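Local structure of 6-phosphogluconate dehydrogenase (Pseudomonas syringae, 5U5G) at residues A[51-56]-A[81-87]; A[60-66]-A[91-97]; A[104-108]-A[166-171]. The protein probably catalyses the NADPH-dependent reduction of 2-oxopropylphosphonic acid in a late step of fosfomycin biosynthesis, and binds NADP+ together with this phosphonate. One frame throughout, in Å; residues are numbered along the deposited sequence.

In the fold
Interactions 1 and 2 belong to the same Rossmann domain, and interaction 3 ties that domain to the long helix 168-196. Interaction 2 is the buried core: two parallel strands joined by backbone hydrogen bonds, with a salt bridge at one end and NADP at the other. Interaction 1 lies further out, where two helical segments meet through apolar groups and a water; its Leu-83 packs on Leu-62 of interaction 2, so the helices cover that face of the sheet. Interaction 3 is partly buried and mixes an ion pair with ring packing. It connects to interaction 2 through Gln-170 NE2, which lies 2.8 Å from Ser-97 O, a probable hydrogen bond, but does not touch interaction 1.

Interaction 1: A[51-56]-A[81-87]; sequences DIVALT and RGLLACL
Two helical elements of the Rossmann domain, the first turn of helix 52-58 and the short, weakly bonded helix 83-86, meet here through Ile-52, Thr-56, Leu-83 and Cys-86, with Arg-81 alongside. Ile-52 points its CG2 branch at Leu-83: the methyl is 3.5 Å from Leu-83 CD2, and the side chains cross at about a right angle. With chi1 at -63°, CG1 lies beside the backbone N and CG2 is anti to it, which turns CG2 to Leu-83. The CB of Ile-52 also rests 3.4 Å from Arg-81 O. Ile-52 and Leu-83 both reach Ile-8 of strand 5-8, forming part of the apolar layer between helices and the parallel strands of the Rossmann sheet. One turn later, Thr-56 OG1 sits 3.4 Å from Cys-86 CB, while Cys-86 SG meets Val-53 CG2 at 3.8 Å. A water provides the polar link at the helix start, accepting from Ile-52 N (2.7 Å) and donating to Arg-81 O (2.9 Å). Next to it Asp-51 is the N-cap, its OD1 taking Ala-54 N almost straight (N-H...O 168°). Asp-51 OD2 remains 4.3 Å from Arg-81 NH2, well out of the guanidinium plane, without a directed N-H.

Interaction 2: A[60-66]-A[91-97]; sequences RVLFVCT and DIVVDLS. With NAP (NADP nicotinamide-adenine-dinucleotide phosphate), chain E.
Ser-97 OG takes part in two hydrogen bonds: it accepts from Thr-66 N at 3.0 Å, nearly straight at 166°, and donates to Asp-95 OD1 at 2.8 Å. The same OD1 also takes Ser-97 N, which closes an Asx turn, while Asp-95 OD2 is hydrogen-bonded to Tyr-76 and Tyr-118; the carboxylate is thus held by both oxygens. The turn follows strand 92-95, which pairs in parallel with its neighbour 61-64 in the Rossmann sheet, the two short axes 20° apart. The ladder alternates regularly: Arg-60 O, Leu-62 O and Val-64 O accept from Ile-92 N, Val-94 N and Leu-96 N, and Ile-92 O and Val-94 O accept from Leu-62 N and Val-64 N. At the N-terminal end Arg-60 approaches Asp-91 side-on, NE to OD1 at 2.8 Å and NH2 to OD2 at 2.9 Å, both on the syn side of the carboxylate. The planes are 36° apart, and bends at chi2 and chi3 fold the arginine back to reach it. Glu-88 gives Arg-60 NE a second acidic partner. On one face of the sheet Phe-63 and Val-94 lie side by side, Phe-63 CD1 at 3.6 Å from Val-94 CB; on the other, Val-64 CG2 meets Val-93 CG1 at 3.7 Å. Beyond the C-terminal strand ends the chain turns to the cofactor, where NADP O3D donates to Thr-66 O at 2.7 Å.

Interaction 3: A[104-108]-A[166-171]; sequences AEGLH and PGKAQR
The charged part of this contact is the salt bridge between Glu-105 and Arg-171, whose side chains cross at about a right angle. Glu-105 OE2 lies at the guanidinium edge, near its plane, with the carboxylate plane turned 45° from it. The modelled distance from Glu-105 OE2 to Arg-171 NH2, 2.4 Å, is too short to be trusted in detail, although the pairing itself is clear; Arg-171 NH1 adds a weak bond to the same oxygen at 3.2 Å. NH1 also donates weakly to Pro-166 O, so the guanidinium spans from the acid to the carbonyl that precedes the helix. Arg-171 reaches them with a chain extended from CG to NE, and Glu-105, extended beyond CG, carries OE2 out to the guanidinium. Glu-105 CG itself lies 3.5 Å from Pro-166 O.

The second kind is ring packing. Pro-166 CB sits over one face of the His-108 imidazole in a CH-pi contact, 3.8 Å from the centroid and 26° off the normal, displaced toward CD2 (3.5 Å from Pro-166 CB). Tyr-118 meets the same ring edge-to-face.

Apolar contact is slight: Ala-104 CB touches Gln-170 CG at 4.1 Å. Beyond it Gln-170 NE2 donates to Ser-97 O and OE1 accepts from Ile-99 N, which fixes the rotation of the amide.

At the backbone, Gly-167 takes the N-cap position with a positive phi of 85°, a conformation that suits glycine, which has no CB to jam against the carbonyl O of Pro-166. Glu-120 OE1 bonds both Gly-167 N and His-108 NE2, while its OE2 takes Gln-170 N.

The ion pair and the Pro-166/His-108 packing join helix 101-113 of the Rossmann domain to the start of helix 168-196, the long helix that leads into the C-terminal helical domain in the 3-hydroxyisobutyrate dehydrogenase family.

Interaction 1: A[51-56]-A[81-87]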
loop_
_atom_site.group_PDB
_atom_site.type_symbol
_atom_site.label_atom_id
_atom_site.label_comp_id
_atom_site.label_asym_id
_atom_site.label_seq_id
_atom_site.Cartn_x
_atom_site.Cartn_y
_atom_site.Cartn_z
ATOM N N ASP A 51 30.506 2.893 27.477
ATOM C CA ASP A 51 31.217 2.298 26.358
ATOM C C ASP A 51 30.816 0.832 26.261
ATOM O O ASP A 51 30.083 0.309 27.105
ATOM C CB ASP A 51 32.739 2.486 26.486
ATOM C CG ASP A 51 33.325 1.881 27.764
ATOM O OD1 ASP A 51 32.690 1.026 28.423
ATOM O OD2 ASP A 51 34.464 2.263 28.105
ATOM N N ILE A 52 31.329 0.172 25.219
ATOM C CA ILE A 52 30.948 -1.200 24.891
ATOM C C ILE A 52 31.525 -2.188 25.895
ATOM O O ILE A 52 30.942 -3.256 26.135
ATOM C CB ILE A 52 31.385 -1.507 23.441
ATOM C CG1 ILE A 52 30.652 -0.585 22.465
ATOM C CG2 ILE A 52 31.154 -2.960 23.066
ATOM C CD1 ILE A 52 29.181 -0.488 22.714
ATOM N N VAL A 53 32.667 -1.854 26.502
ATOM C CA VAL A 53 33.222 -2.689 27.562
ATOM C C VAL A 53 32.243 -2.788 28.722
ATOM O O VAL A 53 31.904 -3.886 29.185
ATOM C CB VAL A 53 34.581 -2.133 28.027
ATOM C CG1 VAL A 53 35.043 -2.845 29.298
ATOM C CG2 VAL A 53 35.612 -2.263 26.921
ATOM N N ALA A 54 31.780 -1.636 29.218
ATOM C CA ALA A 54 30.845 -1.636 30.333
ATOM C C ALA A 54 29.560 -2.358 29.965
ATOM O O ALA A 54 28.979 -3.075 30.790
ATOM C CB ALA A 54 30.541 -0.200 30.768
ATOM N N LEU A 55 29.089 -2.171 28.733
ATOM C CA LEU A 55 27.835 -2.800 28.347
ATOM C C LEU A 55 27.979 -4.316 28.315
ATOM O O LEU A 55 27.158 -5.035 28.894
ATOM C CB LEU A 55 27.376 -2.256 26.996
ATOM C CG LEU A 55 25.968 -2.597 26.525
ATOM C CD1 LEU A 55 24.926 -1.998 27.449
ATOM C CD2 LEU A 55 25.801 -2.045 25.136
ATOM N N THR A 56 29.035 -4.818 27.666
ATOM C CA THR A 56 29.219 -6.262 27.551
ATOM C C THR A 56 29.510 -6.925 28.894
ATOM O O THR A 56 29.250 -8.125 29.050
ATOM C CB THR A 56 30.351 -6.582 26.563
ATOM O OG1 THR A 56 31.536 -5.861 26.929
ATOM C CG2 THR A 56 29.950 -6.218 25.118
ATOM N N ARG A 81 38.140 -1.839 21.786
ATOM C CA ARG A 81 36.936 -1.221 22.337
ATOM C C ARG A 81 35.636 -1.733 21.723
ATOM O O ARG A 81 34.585 -1.622 22.361
ATOM C CB ARG A 81 36.986 0.302 22.166
ATOM C CG ARG A 81 38.060 0.992 22.990
ATOM C CD ARG A 81 38.080 2.500 22.728
ATOM N NE ARG A 81 37.335 3.284 23.719
ATOM C CZ ARG A 81 36.073 3.697 23.579
ATOM N NH1 ARG A 81 35.378 3.395 22.485
ATOM N NH2 ARG A 81 35.501 4.414 24.544
ATOM N N GLY A 82 35.672 -2.295 20.517
ATOM C CA GLY A 82 34.454 -2.623 19.810
ATOM C C GLY A 82 33.836 -3.931 20.254
ATOM O O GLY A 82 34.355 -4.649 21.108
ATOM N N LEU A 83 32.698 -4.249 19.621
ATOM C CA LEU A 83 31.904 -5.408 20.023
ATOM C C LEU A 83 32.677 -6.711 19.843
ATOM O O LEU A 83 32.749 -7.530 20.766
ATOM C CB LEU A 83 30.588 -5.448 19.237
ATOM C CG LEU A 83 29.450 -4.562 19.760
ATOM C CD1 LEU A 83 28.248 -4.586 18.832
ATOM C CD2 LEU A 83 29.044 -4.999 21.146
ATOM N N LEU A 84 33.262 -6.923 18.657
ATOM C CA LEU A 84 33.945 -8.191 18.397
ATOM C C LEU A 84 35.072 -8.430 19.393
ATOM O O LEU A 84 35.358 -9.579 19.741
ATOM C CB LEU A 84 34.475 -8.232 16.957
ATOM C CG LEU A 84 33.401 -8.330 15.864
ATOM C CD1 LEU A 84 33.929 -7.853 14.528
ATOM C CD2 LEU A 84 32.845 -9.745 15.721
ATOM N N ALA A 85 35.696 -7.362 19.889
ATOM C CA ALA A 85 36.760 -7.499 20.876
ATOM C C ALA A 85 36.238 -7.814 22.276
ATOM O O ALA A 85 36.989 -8.357 23.091
ATOM C CB ALA A 85 37.603 -6.220 20.905
ATOM N N CYS A 86 34.978 -7.499 22.576
ATOM C CA CYS A 86 34.446 -7.624 23.928
ATOM C C CYS A 86 33.481 -8.783 24.118
ATOM O O CYS A 86 33.090 -9.062 25.257
ATOM C CB CYS A 86 33.730 -6.329 24.343
ATOM S SG CYS A 86 34.744 -4.859 24.286
ATOM N N LEU A 87 33.073 -9.453 23.050
ATOM C CA LEU A 87 32.108 -10.530 23.182
ATOM C C LEU A 87 32.727 -11.740 23.866
ATOM O O LEU A 87 33.909 -12.036 23.705
ATOM C CB LEU A 87 31.589 -10.933 21.812
ATOM C CG LEU A 87 30.244 -10.405 21.333
ATOM C CD1 LEU A 87 30.033 -8.918 21.645
ATOM C CD2 LEU A 87 30.292 -10.647 19.868
HETATM O O HOH W 1 33.921 0.340 24.370
#

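Interaction 2: A[60-66]-A[91-97]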
loop_
_atom_site.group_PDB
_atom_site.type_symbol
_atom_site.label_atom_id
_atom_site.label_comp_id
_atom_site.label_asym_id
_atom_site.label_seq_id
_atom_site.Cartn_x
_atom_site.Cartn_y
_atom_site.Cartn_z
ATOM N N ARG A 60 24.723 -10.268 28.302
ATOM C CA ARG A 60 25.127 -11.336 27.404
ATOM C C ARG A 60 24.319 -11.343 26.111
ATOM O O ARG A 60 24.682 -12.069 25.177
ATOM C CB ARG A 60 25.002 -12.697 28.113
ATOM C CG ARG A 60 25.637 -12.725 29.518
ATOM C CD ARG A 60 27.110 -13.175 29.533
ATOM N NE ARG A 60 27.981 -12.436 28.618
ATOM C CZ ARG A 60 28.494 -11.233 28.866
ATOM N NH1 ARG A 60 28.229 -10.615 30.016
ATOM N NH2 ARG A 60 29.285 -10.656 27.964
ATOM N N VAL A 61 23.223 -10.580 26.054
ATOM C CA VAL A 61 22.472 -10.320 24.829
ATOM C C VAL A 61 22.395 -8.813 24.645
ATOM O O VAL A 61 22.044 -8.089 25.588
ATOM C CB VAL A 61 21.054 -10.917 24.863
ATOM C CG1 VAL A 61 20.350 -10.651 23.528
ATOM C CG2 VAL A 61 21.093 -12.408 25.153
ATOM N N LEU A 62 22.742 -8.340 23.443
ATOM C CA LEU A 62 22.721 -6.916 23.111
ATOM C C LEU A 62 21.919 -6.683 21.839
ATOM O O LEU A 62 21.953 -7.502 20.910
ATOM C CB LEU A 62 24.128 -6.338 22.890
ATOM C CG LEU A 62 25.301 -6.689 23.796
ATOM C CD1 LEU A 62 26.518 -5.954 23.320
ATOM C CD2 LEU A 62 24.994 -6.310 25.222
ATOM N N PHE A 63 21.208 -5.559 21.794
ATOM C CA PHE A 63 20.587 -5.071 20.571
ATOM C C PHE A 63 21.402 -3.912 20.009
ATOM O O PHE A 63 21.994 -3.126 20.758
ATOM C CB PHE A 63 19.148 -4.600 20.811
ATOM C CG PHE A 63 18.199 -5.692 21.234
ATOM C CD1 PHE A 63 17.526 -6.455 20.285
ATOM C CD2 PHE A 63 17.953 -5.929 22.583
ATOM C CE1 PHE A 63 16.641 -7.454 20.668
ATOM C CE2 PHE A 63 17.078 -6.934 22.981
ATOM C CZ PHE A 63 16.418 -7.699 22.016
ATOM N N VAL A 64 21.420 -3.813 18.683
ATOM C CA VAL A 64 22.069 -2.728 17.953
ATOM C C VAL A 64 21.028 -2.109 17.031
ATOM O O VAL A 64 20.350 -2.830 16.287
ATOM C CB VAL A 64 23.280 -3.224 17.135
ATOM C CG1 VAL A 64 23.909 -2.075 16.327
ATOM C CG2 VAL A 64 24.308 -3.881 18.034
ATOM N N CYS A 65 20.903 -0.774 17.074
ATOM C CA CYS A 65 19.948 -0.094 16.193
ATOM C C CYS A 65 20.547 1.261 15.799
ATOM O O CYS A 65 20.257 2.309 16.381
ATOM C CB CYS A 65 18.578 0.072 16.844
ATOM S SG CYS A 65 17.347 0.624 15.666
ATOM N N THR A 66 21.414 1.231 14.793
ATOM C CA THR A 66 22.136 2.405 14.328
ATOM C C THR A 66 21.843 2.599 12.851
ATOM O O THR A 66 21.211 1.761 12.212
ATOM C CB THR A 66 23.647 2.247 14.558
ATOM O OG1 THR A 66 24.140 1.158 13.764
ATOM C CG2 THR A 66 23.947 1.962 16.050
ATOM N N ASP A 91 27.692 -15.273 23.662
ATOM C CA ASP A 91 26.962 -14.014 23.566
ATOM C C ASP A 91 26.156 -13.959 22.269
ATOM O O ASP A 91 26.482 -14.615 21.274
ATOM C CB ASP A 91 27.919 -12.817 23.630
ATOM C CG ASP A 91 28.443 -12.552 25.041
ATOM O OD1 ASP A 91 28.032 -13.269 25.984
ATOM O OD2 ASP A 91 29.243 -11.608 25.215
ATOM N N ILE A 92 25.089 -13.163 22.291
ATOM C CA ILE A 92 24.232 -12.954 21.129
ATOM C C ILE A 92 24.048 -11.453 20.921
ATOM O O ILE A 92 23.745 -10.725 21.875
ATOM C CB ILE A 92 22.865 -13.649 21.297
ATOM C CG1 ILE A 92 23.052 -15.155 21.503
ATOM C CG2 ILE A 92 21.963 -13.371 20.086
ATOM C CD1 ILE A 92 21.798 -15.881 21.979
ATOM N N VAL A 93 24.250 -10.984 19.686
ATOM C CA VAL A 93 23.916 -9.614 19.304
ATOM C C VAL A 93 22.779 -9.659 18.287
ATOM O O VAL A 93 22.862 -10.365 17.272
ATOM C CB VAL A 93 25.137 -8.853 18.754
ATOM C CG1 VAL A 93 24.704 -7.560 18.091
ATOM C CG2 VAL A 93 26.131 -8.556 19.879
ATOM N N VAL A 94 21.715 -8.925 18.573
ATOM C CA VAL A 94 20.548 -8.831 17.704
ATOM C C VAL A 94 20.621 -7.466 17.026
ATOM O O VAL A 94 20.386 -6.436 17.661
ATOM C CB VAL A 94 19.248 -9.014 18.493
ATOM C CG1 VAL A 94 18.015 -8.829 17.599
ATOM C CG2 VAL A 94 19.248 -10.378 19.182
ATOM N N ASP A 95 20.983 -7.443 15.743
ATOM C CA ASP A 95 21.205 -6.181 15.037
ATOM C C ASP A 95 19.908 -5.811 14.326
ATOM O O ASP A 95 19.499 -6.479 13.371
ATOM C CB ASP A 95 22.381 -6.288 14.064
ATOM C CG ASP A 95 22.864 -4.919 13.545
ATOM O OD1 ASP A 95 22.054 -3.969 13.488
ATOM O OD2 ASP A 95 24.062 -4.800 13.178
ATOM N N LEU A 96 19.265 -4.746 14.799
ATOM C CA LEU A 96 17.996 -4.282 14.266
ATOM C C LEU A 96 18.161 -3.252 13.165
ATOM O O LEU A 96 17.155 -2.701 12.699
ATOM C CB LEU A 96 17.145 -3.687 15.382
ATOM C CG LEU A 96 16.980 -4.540 16.634
ATOM C CD1 LEU A 96 16.605 -3.634 17.788
ATOM C CD2 LEU A 96 15.914 -5.606 16.405
ATOM N N SER A 97 19.392 -2.982 12.741
ATOM C CA SER A 97 19.652 -1.975 11.723
ATOM C C SER A 97 19.357 -2.529 10.335
ATOM O O SER A 97 19.334 -3.742 10.108
ATOM C CB SER A 97 21.111 -1.502 11.786
ATOM O OG SER A 97 21.507 -1.269 13.136
HETATM P PA NAP E . 18.487 7.920 13.707
HETATM O O1A NAP E . 19.161 8.780 12.703
HETATM O O2A NAP E . 17.263 8.402 14.446
HETATM O O5B NAP E . 19.592 7.405 14.835
HETATM C C5B NAP E . 20.697 6.887 14.134
HETATM C C4B NAP E . 21.552 6.122 15.168
HETATM O O4B NAP E . 22.778 5.670 14.594
HETATM C C3B NAP E . 21.865 7.064 16.386
HETATM O O3B NAP E . 21.933 6.295 17.547
HETATM C C2B NAP E . 23.291 7.526 16.025
HETATM O O2B NAP E . 24.072 7.843 17.070
HETATM C C1B NAP E . 23.821 6.169 15.412
HETATM N N9A NAP E . 24.996 6.452 14.611
HETATM C C8A NAP E . 25.080 6.941 13.291
HETATM N N7A NAP E . 26.363 7.119 12.872
HETATM C C5A NAP E . 27.128 6.734 13.983
HETATM C C6A NAP E . 28.515 6.688 14.206
HETATM N N6A NAP E . 29.400 7.058 13.223
HETATM N N1A NAP E . 29.027 6.279 15.395
HETATM C C2A NAP E . 28.109 5.919 16.345
HETATM N N3A NAP E . 26.771 5.902 16.281
HETATM C C4A NAP E . 26.293 6.321 15.070
HETATM O O3 NAP E . 18.127 6.653 12.726
HETATM P PN NAP E . 16.829 5.820 13.154
HETATM O O1N NAP E . 16.823 5.427 14.578
HETATM O O2N NAP E . 15.583 6.225 12.398
HETATM O O5D NAP E . 17.136 4.304 12.345
HETATM C C5D NAP E . 18.032 3.539 13.020
HETATM C C4D NAP E . 18.050 2.187 12.330
HETATM O O4D NAP E . 16.720 1.607 12.349
HETATM C C3D NAP E . 18.437 2.384 10.805
HETATM O O3D NAP E . 19.226 1.300 10.403
HETATM C C2D NAP E . 17.095 2.369 10.106
HETATM O O2D NAP E . 17.154 1.875 8.793
HETATM C C1D NAP E . 16.335 1.341 11.006
HETATM N N1N NAP E . 14.899 1.521 10.920
HETATM C C2N NAP E . 14.281 2.766 11.214
HETATM C C3N NAP E . 12.904 2.844 11.193
HETATM C C7N NAP E . 12.229 4.103 11.522
HETATM O O7N NAP E . 11.001 4.208 11.558
HETATM N N7N NAP E . 12.978 5.215 11.861
HETATM C C4N NAP E . 12.041 1.645 10.902
HETATM C C5N NAP E . 12.790 0.426 10.595
HETATM C C6N NAP E . 14.122 0.399 10.595
HETATM P P2B NAP E . 23.901 9.581 17.673
HETATM O O1X NAP E . 22.587 9.445 18.376
HETATM O O2X NAP E . 25.144 9.741 18.555
HETATM O O3X NAP E . 23.907 10.304 16.348
#

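Interaction 3: A[104-108]-A[166-171]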
loop_
_atom_site.group_PDB
_atom_site.type_symbol
_atom_site.label_atom_id
_atom_site.label_comp_id
_atom_site.label_asym_id
_atom_site.label_seq_id
_atom_site.Cartn_x
_atom_site.Cartn_y
_atom_site.Cartn_z
ATOM N N ALA A 104 26.101 -7.849 6.620
ATOM C CA ALA A 104 25.496 -8.795 7.555
ATOM C C ALA A 104 26.137 -10.175 7.438
ATOM O O ALA A 104 26.406 -10.830 8.451
ATOM C CB ALA A 104 23.994 -8.888 7.310
ATOM N N GLU A 105 26.375 -10.639 6.211
ATOM C CA GLU A 105 27.033 -11.928 6.020
ATOM C C GLU A 105 28.411 -11.944 6.669
ATOM O O GLU A 105 28.770 -12.905 7.360
ATOM C CB GLU A 105 27.134 -12.242 4.533
ATOM C CG GLU A 105 25.815 -12.712 3.945
ATOM C CD GLU A 105 25.781 -12.651 2.430
ATOM O OE1 GLU A 105 26.786 -12.215 1.828
ATOM O OE2 GLU A 105 24.739 -13.024 1.846
ATOM N N GLY A 106 29.193 -10.877 6.471
ATOM C CA GLY A 106 30.513 -10.815 7.083
ATOM C C GLY A 106 30.450 -10.825 8.597
ATOM O O GLY A 106 31.302 -11.421 9.262
ATOM N N LEU A 107 29.437 -10.169 9.167
ATOM C CA LEU A 107 29.294 -10.149 10.621
ATOM C C LEU A 107 28.863 -11.514 11.152
ATOM O O LEU A 107 29.357 -11.953 12.195
ATOM C CB LEU A 107 28.303 -9.063 11.033
ATOM C CG LEU A 107 28.818 -7.632 10.881
ATOM C CD1 LEU A 107 27.706 -6.626 11.103
ATOM C CD2 LEU A 107 30.000 -7.365 11.836
ATOM N N HIS A 108 27.952 -12.203 10.450
ATOM C CA HIS A 108 27.639 -13.590 10.801
ATOM C C HIS A 108 28.916 -14.415 10.946
ATOM O O HIS A 108 29.109 -15.126 11.943
ATOM C CB HIS A 108 26.725 -14.219 9.744
ATOM C CG HIS A 108 25.275 -13.851 9.888
ATOM N ND1 HIS A 108 24.445 -14.444 10.819
ATOM C CD2 HIS A 108 24.507 -12.961 9.211
ATOM C CE1 HIS A 108 23.234 -13.925 10.717
ATOM N NE2 HIS A 108 23.245 -13.023 9.750
ATOM N N PRO A 166 22.174 -16.304 6.115
ATOM C CA PRO A 166 22.741 -14.972 6.377
ATOM C C PRO A 166 22.563 -14.028 5.198
ATOM O O PRO A 166 22.737 -14.402 4.035
ATOM C CB PRO A 166 24.224 -15.264 6.631
ATOM C CG PRO A 166 24.250 -16.684 7.137
ATOM C CD PRO A 166 23.129 -17.390 6.400
ATOM N N GLY A 167 22.222 -12.780 5.509
ATOM C CA GLY A 167 22.005 -11.780 4.494
ATOM C C GLY A 167 20.612 -11.768 3.906
ATOM O O GLY A 167 20.239 -10.778 3.269
ATOM N N LYS A 168 19.824 -12.830 4.118
ATOM C CA LYS A 168 18.511 -12.914 3.479
ATOM C C LYS A 168 17.530 -11.924 4.093
ATOM O O LYS A 168 16.720 -11.324 3.377
ATOM C CB LYS A 168 17.955 -14.336 3.570
ATOM C CG LYS A 168 16.607 -14.502 2.858
ATOM C CD LYS A 168 16.243 -15.980 2.638
ATOM C CE LYS A 168 14.964 -16.098 1.841
ATOM N NZ LYS A 168 14.567 -17.502 1.605
ATOM N N ALA A 169 17.572 -11.754 5.419
ATOM C CA ALA A 169 16.689 -10.784 6.055
ATOM C C ALA A 169 16.937 -9.384 5.516
ATOM O O ALA A 169 15.986 -8.638 5.248
ATOM C CB ALA A 169 16.864 -10.821 7.577
ATOM N N GLN A 170 18.208 -9.003 5.334
ATOM C CA GLN A 170 18.474 -7.663 4.817
ATOM C C GLN A 170 18.023 -7.539 3.370
ATOM O O GLN A 170 17.528 -6.484 2.965
ATOM C CB GLN A 170 19.955 -7.295 4.938
ATOM C CG GLN A 170 20.457 -7.103 6.380
ATOM C CD GLN A 170 19.795 -5.932 7.101
ATOM O OE1 GLN A 170 19.153 -5.075 6.486
ATOM N NE2 GLN A 170 19.959 -5.887 8.404
ATOM N N ARG A 171 18.192 -8.601 2.579
ATOM C CA ARG A 171 17.711 -8.572 1.200
ATOM C C ARG A 171 16.223 -8.263 1.157
ATOM O O ARG A 171 15.779 -7.401 0.390
ATOM C CB ARG A 171 18.004 -9.907 0.509
ATOM C CG ARG A 171 19.486 -10.139 0.271
ATOM C CD ARG A 171 19.811 -11.504 -0.346
ATOM N NE ARG A 171 21.260 -11.590 -0.523
ATOM C CZ ARG A 171 22.087 -12.302 0.241
ATOM N NH1 ARG A 171 21.627 -13.065 1.227
ATOM N NH2 ARG A 171 23.386 -12.273 -0.006
#